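Local coordinates for 3-deoxy-D-manno-octulosonate 8-phosphate phosphatase KdsC (Haemophilus influenzae Rd, PDB 1K1E), which hydrolyses 3-deoxy-D-manno-octulosonate 8-phosphate to 3-deoxy-D-manno-octulosonate and inorganic phosphate, a step of lipopolysaccharide biosynthesis, with magnesium as cofactor, at residues F122-A125 with D126-I129. Residues are numbered along the deposited sequence; the frame is centred on the assembly and turned at random.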
ATOM      1  N   PHE A 122       9.683  -4.168  21.844  1.00 14.91           N
ATOM      2  CA  PHE A 122      10.086  -3.980  20.470  1.00 13.82           C
ATOM      3  C   PHE A 122       9.283  -2.883  19.820  1.00 15.61           C
ATOM      4  O   PHE A 122       8.089  -2.750  20.085  1.00 11.27           O
ATOM      5  CB  PHE A 122       9.758  -5.227  19.664  1.00 10.51           C
ATOM      6  CG  PHE A 122      10.573  -6.448  20.070  1.00  9.62           C
ATOM      7  CD1 PHE A 122      10.177  -7.224  21.159  1.00 18.04           C
ATOM      8  CD2 PHE A 122      11.686  -6.837  19.350  1.00 20.89           C
ATOM      9  CE1 PHE A 122      10.867  -8.350  21.521  1.00 18.30           C
ATOM     10  CE2 PHE A 122      12.406  -8.012  19.713  1.00 23.15           C
ATOM     11  CZ  PHE A 122      11.985  -8.764  20.810  1.00 21.28           C
ATOM     12  N   ALA A 123       9.941  -2.112  18.955  1.00 11.71           N
ATOM     13  CA  ALA A 123       9.208  -1.079  18.220  1.00 13.77           C
ATOM     14  C   ALA A 123       9.388  -1.395  16.765  1.00 14.19           C
ATOM     15  O   ALA A 123      10.483  -1.827  16.358  1.00 11.63           O
ATOM     16  CB  ALA A 123       9.788   0.346  18.538  1.00 11.80           C
ATOM     17  N   VAL A 124       8.328  -1.196  15.987  1.00 12.65           N
ATOM     18  CA  VAL A 124       8.387  -1.355  14.526  1.00 14.13           C
ATOM     19  C   VAL A 124       9.259  -0.253  13.948  1.00 11.42           C
ATOM     20  O   VAL A 124       9.451   0.813  14.568  1.00 11.31           O
ATOM     21  CB  VAL A 124       6.965  -1.322  13.871  1.00 14.75           C
ATOM     22  CG1 VAL A 124       6.163  -2.513  14.378  1.00 12.77           C
ATOM     23  CG2 VAL A 124       6.225  -0.003  14.216  1.00 16.18           C
ATOM     24  N   ALA A 125       9.805  -0.525  12.773  1.00 12.83           N
ATOM     25  CA  ALA A 125      10.743   0.435  12.145  1.00 13.68           C
ATOM     26  C   ALA A 125      10.254   1.847  11.881  1.00 16.26           C
ATOM     27  O   ALA A 125      11.062   2.775  11.749  1.00 15.82           O
ATOM     28  CB  ALA A 125      11.254  -0.156  10.863  1.00 12.67           C
ATOM     29  N   ASP A 126       8.966   2.013  11.677  1.00 11.04           N
ATOM     30  CA  ASP A 126       8.448   3.340  11.343  1.00 14.13           C
ATOM     31  C   ASP A 126       7.838   4.016  12.537  1.00 16.47           C
ATOM     32  O   ASP A 126       7.195   5.053  12.407  1.00 16.10           O
ATOM     33  CB  ASP A 126       7.434   3.310  10.178  1.00 13.96           C
ATOM     34  CG  ASP A 126       6.322   2.281  10.375  1.00 19.70           C
ATOM     35  OD1 ASP A 126       5.237   2.521   9.856  1.00 21.64           O
ATOM     36  OD2 ASP A 126       6.489   1.223  11.019  1.00 15.07           O
ATOM     37  N   ALA A 127       8.101   3.466  13.726  1.00 16.28           N
ATOM     38  CA  ALA A 127       7.632   4.106  14.940  1.00 12.32           C
ATOM     39  C   ALA A 127       8.428   5.422  15.145  1.00 13.14           C
ATOM     40  O   ALA A 127       9.558   5.578  14.656  1.00 12.61           O
ATOM     41  CB  ALA A 127       7.884   3.183  16.183  1.00 10.05           C
ATOM     42  N   PRO A 128       7.854   6.384  15.881  1.00 13.82           N
ATOM     43  CA  PRO A 128       8.651   7.612  16.066  1.00  9.65           C
ATOM     44  C   PRO A 128       9.777   7.430  16.989  1.00 16.63           C
ATOM     45  O   PRO A 128       9.823   6.486  17.793  1.00 13.04           O
ATOM     46  CB  PRO A 128       7.652   8.629  16.615  1.00  8.29           C
ATOM     47  CG  PRO A 128       6.609   7.734  17.320  1.00 26.24           C
ATOM     48  CD  PRO A 128       6.496   6.523  16.419  1.00 17.22           C
ATOM     49  N   ILE A 129      10.668   8.411  16.923  1.00 12.93           N
ATOM     50  CA  ILE A 129      11.877   8.367  17.709  1.00 16.75           C
ATOM     51  C   ILE A 129      11.657   8.123  19.171  1.00 14.39           C
ATOM     52  O   ILE A 129      12.374   7.340  19.801  1.00 11.95           O
ATOM     53  CB  ILE A 129      12.590   9.683  17.543  1.00 15.95           C
ATOM     54  CG1 ILE A 129      12.860   9.901  16.047  1.00 21.89           C
ATOM     55  CG2 ILE A 129      13.822   9.738  18.398  1.00 23.11           C
ATOM     56  CD1 ILE A 129      14.081   9.204  15.603  1.00 26.02           C
TER
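V124 and A127 close a type I beta turn, the chain reversing through A125 and D126 so that the CA atoms of V124 and A127 lie 5.5 Å apart. One backbone hydrogen bond, A127 N to V124 O, spans the turn at 3.1 Å; it is nearly straight (160° at the hydrogen). The backbone angles of A125 and D126, the two middle residues, fit a type I turn.

Apolar contact is made by methyl groups. A127 CB lies 4.1 Å from A123 CB and equally 4.1 Å from V124 CG2, bringing the last residue of the turn back against A123, at the strand end, and against V124.

The carboxylate of D126 packs against V124 while its polar bonds go elsewhere. With chi1 at 51°, CG of D126 is staggered close to both backbone N and C, which turns the carboxylate back toward V124, OD2 lying 3.4 Å from V124 CG2. That oxygen accepts a hydrogen bond from G143 N, while OD1 makes a weak, long ion pair with R39 of a second subunit.

The turn follows strand 120-123 of the parallel HAD-type sheet and leads through P128, the N-cap, into helix 129-132. V124 touches A147 of helix 147-158 and the cobalt ligand D107, its side chain about 7 Å from the metal, beside the active site.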